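PDB 6MAB: sigma regulatory family protein-PP2C phosphatase from Chlamydia trachomatis serovar L2, which probably acts as a membrane-bound phosphatase whose periplasmic sensor domain, the part described here, is thought to bind TCA-cycle intermediates. Local coordinates for residues Y101-I105 against G144-T148; T116-S120 against C202-L206. All blocks are in the same frame, centred on the assembly; numbering follows the deposited sequence.

Contact 1. Residues Y101-I105 against G144-T148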
loop_
_atom_site.group_PDB
_atom_site.type_symbol
_atom_site.label_atom_id
_atom_site.label_comp_id
_atom_site.label_asym_id
_atom_site.label_seq_id
_atom_site.Cartn_x
_atom_site.Cartn_y
_atom_site.Cartn_z
ATOM N N TYR A 101 -12.664 12.099 -10.659
ATOM C CA TYR A 101 -11.882 11.184 -9.833
ATOM C C TYR A 101 -12.509 9.790 -9.801
ATOM O O TYR A 101 -12.305 9.021 -8.859
ATOM C CB TYR A 101 -11.743 11.759 -8.424
ATOM C CG TYR A 101 -10.362 12.223 -8.029
ATOM C CD1 TYR A 101 -9.496 12.773 -8.952
ATOM C CD2 TYR A 101 -9.930 12.103 -6.717
ATOM C CE1 TYR A 101 -8.238 13.196 -8.589
ATOM C CE2 TYR A 101 -8.668 12.523 -6.334
ATOM C CZ TYR A 101 -7.823 13.081 -7.294
ATOM O OH TYR A 101 -6.561 13.504 -6.952
ATOM N N ASN A 102 -13.262 9.432 -10.840
ATOM C CA ASN A 102 -13.870 8.105 -10.875
ATOM C C ASN A 102 -12.821 7.007 -10.786
ATOM O O ASN A 102 -13.033 5.989 -10.121
ATOM C CB ASN A 102 -14.680 7.920 -12.160
ATOM C CG ASN A 102 -15.981 8.683 -12.147
ATOM O OD1 ASN A 102 -16.384 9.230 -11.121
ATOM N ND2 ASN A 102 -16.667 8.692 -13.282
ATOM N N GLN A 103 -11.704 7.164 -11.499
ATOM C CA GLN A 103 -10.681 6.124 -11.484
ATOM C C GLN A 103 -9.927 6.104 -10.167
ATOM O O GLN A 103 -9.380 5.064 -9.799
ATOM C CB GLN A 103 -9.678 6.331 -12.608
ATOM C CG GLN A 103 -9.661 5.228 -13.646
ATOM C CD GLN A 103 -10.848 5.298 -14.560
ATOM O OE1 GLN A 103 -11.986 5.400 -14.104
ATOM N NE2 GLN A 103 -10.595 5.253 -15.864
ATOM N N GLU A 104 -9.889 7.229 -9.463
ATOM C CA GLU A 104 -9.097 7.347 -8.247
ATOM C C GLU A 104 -9.841 6.818 -7.022
ATOM O O GLU A 104 -9.209 6.440 -6.028
ATOM C CB GLU A 104 -8.709 8.820 -8.027
ATOM C CG GLU A 104 -7.592 9.364 -8.921
ATOM C CD GLU A 104 -8.038 9.790 -10.332
ATOM O OE1 GLU A 104 -9.228 9.639 -10.706
ATOM O OE2 GLU A 104 -7.170 10.299 -11.072
ATOM N N ILE A 105 -11.164 6.821 -7.050
ATOM C CA ILE A 105 -11.961 6.421 -5.890
ATOM C C ILE A 105 -12.273 4.941 -6.013
ATOM O O ILE A 105 -12.831 4.507 -7.017
ATOM C CB ILE A 105 -13.261 7.237 -5.805
ATOM C CG1 ILE A 105 -12.980 8.723 -5.592
ATOM C CG2 ILE A 105 -14.189 6.711 -4.692
ATOM C CD1 ILE A 105 -12.215 9.081 -4.347
ATOM N N GLY A 144 -19.746 12.233 -0.439
ATOM C CA GLY A 144 -18.439 12.446 -1.009
ATOM C C GLY A 144 -17.433 11.614 -0.251
ATOM O O GLY A 144 -17.791 10.810 0.614
ATOM N N VAL A 145 -16.173 11.830 -0.590
ATOM C CA VAL A 145 -15.066 11.071 -0.030
ATOM C C VAL A 145 -13.960 12.041 0.350
ATOM O O VAL A 145 -13.651 12.960 -0.408
ATOM C CB VAL A 145 -14.558 10.017 -1.035
ATOM C CG1 VAL A 145 -13.272 9.342 -0.523
ATOM C CG2 VAL A 145 -15.654 8.983 -1.281
ATOM N N LEU A 146 -13.390 11.863 1.546
ATOM C CA LEU A 146 -12.164 12.557 1.939
ATOM C C LEU A 146 -10.992 11.685 1.506
ATOM O O LEU A 146 -10.828 10.554 1.990
ATOM C CB LEU A 146 -12.125 12.814 3.440
ATOM C CG LEU A 146 -10.878 13.573 3.907
ATOM C CD1 LEU A 146 -10.820 14.956 3.280
ATOM C CD2 LEU A 146 -10.856 13.709 5.425
ATOM N N TYR A 147 -10.214 12.195 0.545
ATOM C CA TYR A 147 -9.160 11.477 -0.146
ATOM C C TYR A 147 -7.813 12.070 0.263
ATOM O O TYR A 147 -7.594 13.270 0.091
ATOM C CB TYR A 147 -9.414 11.629 -1.642
ATOM C CG TYR A 147 -8.419 10.995 -2.592
ATOM C CD1 TYR A 147 -7.261 11.652 -2.947
ATOM C CD2 TYR A 147 -8.683 9.762 -3.177
ATOM C CE1 TYR A 147 -6.351 11.076 -3.854
ATOM C CE2 TYR A 147 -7.783 9.183 -4.078
ATOM C CZ TYR A 147 -6.632 9.852 -4.412
ATOM O OH TYR A 147 -5.740 9.303 -5.316
ATOM N N THR A 148 -6.921 11.245 0.820
ATOM C CA THR A 148 -5.592 11.718 1.195
ATOM C C THR A 148 -4.504 10.801 0.638
ATOM O O THR A 148 -4.672 9.574 0.521
ATOM C CB THR A 148 -5.404 11.879 2.706
ATOM O OG1 THR A 148 -5.659 10.647 3.354
ATOM C CG2 THR A 148 -6.341 12.938 3.265
HETATM O O HOH W 1 -4.798 11.207 -7.222
HETATM O O HOH W 2 -6.337 6.803 -6.052
#

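Contact 2. Residues T116-S120 against C202-L206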
loop_
_atom_site.group_PDB
_atom_site.type_symbol
_atom_site.label_atom_id
_atom_site.label_comp_id
_atom_site.label_asym_id
_atom_site.label_seq_id
_atom_site.Cartn_x
_atom_site.Cartn_y
_atom_site.Cartn_z
ATOM N N THR A 116 -4.830 1.953 1.822
ATOM C CA THR A 116 -4.021 1.021 1.051
ATOM C C THR A 116 -2.752 1.730 0.611
ATOM O O THR A 116 -2.532 2.895 0.930
ATOM C CB THR A 116 -4.826 0.448 -0.104
ATOM O OG1 THR A 116 -4.109 -0.636 -0.701
ATOM C CG2 THR A 116 -5.183 1.510 -1.132
ATOM N N LEU A 117 -1.879 0.979 -0.053
ATOM C CA LEU A 117 -0.649 1.524 -0.614
ATOM C C LEU A 117 -0.696 1.434 -2.126
ATOM O O LEU A 117 -1.136 0.421 -2.679
ATOM C CB LEU A 117 0.560 0.760 -0.109
ATOM C CG LEU A 117 0.742 0.750 1.409
ATOM C CD1 LEU A 117 1.913 -0.148 1.798
ATOM C CD2 LEU A 117 0.952 2.135 1.951
ATOM N N ARG A 118 -0.228 2.504 -2.786
ATOM C CA ARG A 118 -0.124 2.558 -4.245
ATOM C C ARG A 118 1.183 3.251 -4.603
ATOM O O ARG A 118 1.672 4.124 -3.885
ATOM C CB ARG A 118 -1.292 3.312 -4.920
ATOM C CG ARG A 118 -2.682 2.698 -4.672
ATOM C CD ARG A 118 -2.779 1.303 -5.281
ATOM N NE ARG A 118 -4.036 0.609 -4.928
ATOM C CZ ARG A 118 -5.129 0.651 -5.667
ATOM N NH1 ARG A 118 -5.144 1.356 -6.789
ATOM N NH2 ARG A 118 -6.205 -0.032 -5.304
ATOM N N HIS A 119 1.756 2.836 -5.716
ATOM C CA HIS A 119 2.926 3.507 -6.254
ATOM C C HIS A 119 2.467 4.775 -6.956
ATOM O O HIS A 119 1.451 4.775 -7.640
ATOM C CB HIS A 119 3.633 2.583 -7.235
ATOM C CG HIS A 119 5.049 2.951 -7.504
ATOM N ND1 HIS A 119 5.397 4.012 -8.314
ATOM C CD2 HIS A 119 6.209 2.378 -7.107
ATOM C CE1 HIS A 119 6.713 4.090 -8.381
ATOM N NE2 HIS A 119 7.229 3.114 -7.659
ATOM N N SER A 120 3.218 5.857 -6.787
ATOM C CA SER A 120 2.817 7.128 -7.374
ATOM C C SER A 120 2.986 7.158 -8.884
ATOM O O SER A 120 2.420 8.036 -9.542
ATOM C CB SER A 120 3.646 8.256 -6.779
ATOM O OG SER A 120 4.985 8.106 -7.178
ATOM N N CYS A 202 -3.450 -3.130 -12.339
ATOM C CA CYS A 202 -4.655 -2.336 -12.153
ATOM C C CYS A 202 -4.825 -1.839 -10.724
ATOM O O CYS A 202 -5.597 -0.898 -10.514
ATOM C CB CYS A 202 -5.877 -3.153 -12.565
ATOM S SG CYS A 202 -5.809 -3.626 -14.302
ATOM N N ASP A 203 -4.154 -2.455 -9.747
ATOM C CA ASP A 203 -4.263 -2.039 -8.348
ATOM C C ASP A 203 -2.922 -1.582 -7.775
ATOM O O ASP A 203 -2.713 -1.637 -6.551
ATOM C CB ASP A 203 -4.850 -3.168 -7.489
ATOM C CG ASP A 203 -3.963 -4.412 -7.451
ATOM O OD1 ASP A 203 -2.907 -4.437 -8.118
ATOM O OD2 ASP A 203 -4.326 -5.375 -6.742
ATOM N N VAL A 204 -2.010 -1.145 -8.639
ATOM C CA VAL A 204 -0.659 -0.756 -8.265
ATOM C C VAL A 204 -0.511 0.761 -8.171
ATOM O O VAL A 204 0.217 1.259 -7.319
ATOM C CB VAL A 204 0.352 -1.345 -9.281
ATOM C CG1 VAL A 204 1.732 -0.745 -9.103
ATOM C CG2 VAL A 204 0.421 -2.863 -9.161
ATOM N N PHE A 205 -1.142 1.498 -9.068
ATOM C CA PHE A 205 -0.963 2.929 -9.195
ATOM C C PHE A 205 -2.219 3.646 -8.685
ATOM O O PHE A 205 -3.142 3.017 -8.145
ATOM C CB PHE A 205 -0.623 3.246 -10.650
ATOM C CG PHE A 205 0.653 2.602 -11.132
ATOM C CD1 PHE A 205 1.883 3.018 -10.649
ATOM C CD2 PHE A 205 0.621 1.601 -12.087
ATOM C CE1 PHE A 205 3.046 2.435 -11.088
ATOM C CE2 PHE A 205 1.784 1.007 -12.546
ATOM C CZ PHE A 205 2.998 1.421 -12.068
ATOM N N LEU A 206 -2.265 4.970 -8.847
ATOM C CA LEU A 206 -3.381 5.743 -8.304
ATOM C C LEU A 206 -4.626 5.670 -9.164
ATOM O O LEU A 206 -5.712 6.020 -8.691
ATOM C CB LEU A 206 -2.993 7.204 -8.131
ATOM C CG LEU A 206 -1.917 7.520 -7.105
ATOM C CD1 LEU A 206 -1.618 8.992 -7.138
ATOM C CD2 LEU A 206 -2.417 7.115 -5.720
HETATM O O HOH W 3 -1.270 -1.849 -4.305
HETATM O O HOH W 4 0.006 6.465 -9.871
#

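Contact 1. Residues Y101-I105 against G144-T148
Tyr101 meets Tyr147 in a T-shaped pair that shows how a loop can be fitted to the face of a β-sheet by a pair of rings and a few aliphatic groups. The edge of Tyr101 points down on Tyr147, with CE2 of Tyr101 3.7 Å from CE1 of Tyr147 and close to the ring centre; the planes stand 64° apart. With CG anti to the backbone N (chi1 178°), the ring of Tyr147 extends from strand 142-151 toward the loop. At another part of the same ring, CD1 of Ile105 packs 3.8 Å from CD2 of Tyr147 and also meets CG1 of Val145, tip to tip, at 4.0 Å. This apolar half is compact.

The phenol end is looser, and water does the joining there. One water donates to both hydroxyls, at 2.9 Å from Tyr101 OH and 2.9 Å from Tyr147 OH. A second, at the ring edge, accepts from Tyr147 OH at 2.7 Å and passes a hydrogen bond to Glu104 O, which also accepts one from Gln131. Tyr147 OH is thus both donor and acceptor. Tyr101 OH bonds Glu74 and Gln96 as well, while the carboxylate of Glu104 turns from the strand to a salt bridge with Arg207, leaving its CG over the face of Tyr101.

A short helix-like turn, laid across strands of an antiparallel sheet of order 2-1-5-4-3, is consistent with the PAS-like module of Cache sensor domains, in which loops over this face of the sheet commonly help to enclose the ligand pocket, a role this contact alone does not establish for 101-105.

Contact 2. Residues T116-S120 against C202-L206
Two hydrogen bonds, each meeting its carbonyl almost end-on, fasten Arg118 and His119 to the loop 202-206. His119 N donates to Val204 O at 2.7 Å, and the guanidinium of Arg118 uses NH1 to reach Phe205 O at 2.9 Å, with an angle of 160° at the hydrogen. A bend at chi2 (-64°) turns the guanidinium so that Phe205 O meets it at the edge, in its plane, and Asp203 O over one face; although Asp203 O is 3.1 Å from Arg118 NE, the angle is too poor for a bond. Phe106 adds a cation-pi contact.

Waters carry the pairing further: one donates to both Leu117 O and Asp203 O, another accepts from Leu206 N and donates to His119 O. The principle is that of an edge strand. Strand 113-119 is outermost in its five-stranded antiparallel sheet, and its outer side is met here by an irregular loop in place of a further strand.

Beyond the polar groups, Phe205 CA makes a CA-H...O contact of 3.4 Å with His119 O. The side chains of Phe205 and His119 lie side by side and point the same way, though their ring planes stand 80° apart; CE1 of Phe205 comes 3.9 Å from His119 CB, while Val204 CG1 lies over one face of the Phe205 ring. At the far side, CD2 of Leu206 rests 4.0 Å from CB of Arg118, and Leu206 also packs on Leu127 and Val129 of the next strand.

Overall arrangement
Contacts 1 and 2 draw on the same antiparallel sheet, with strand 126-135 running between the two strands they use; their centres lie about 13 Å apart. They meet directly at Leu206, whose O is 3.8 Å from Glu104 CG and whose CD2 is 4.0 Å from Tyr147 OH. Arg207, next in the chain, carries the join on through its salt bridge with Glu104. Through Leu206 and this salt bridge the loops 101-105 and 202-206 are joined to each other as well as to the sheet; along the sequence the segments of the two contacts interleave. An isopropanol, probably from the crystallisation liquor, lies close to the side chain of Cys202, at the border of contact 2.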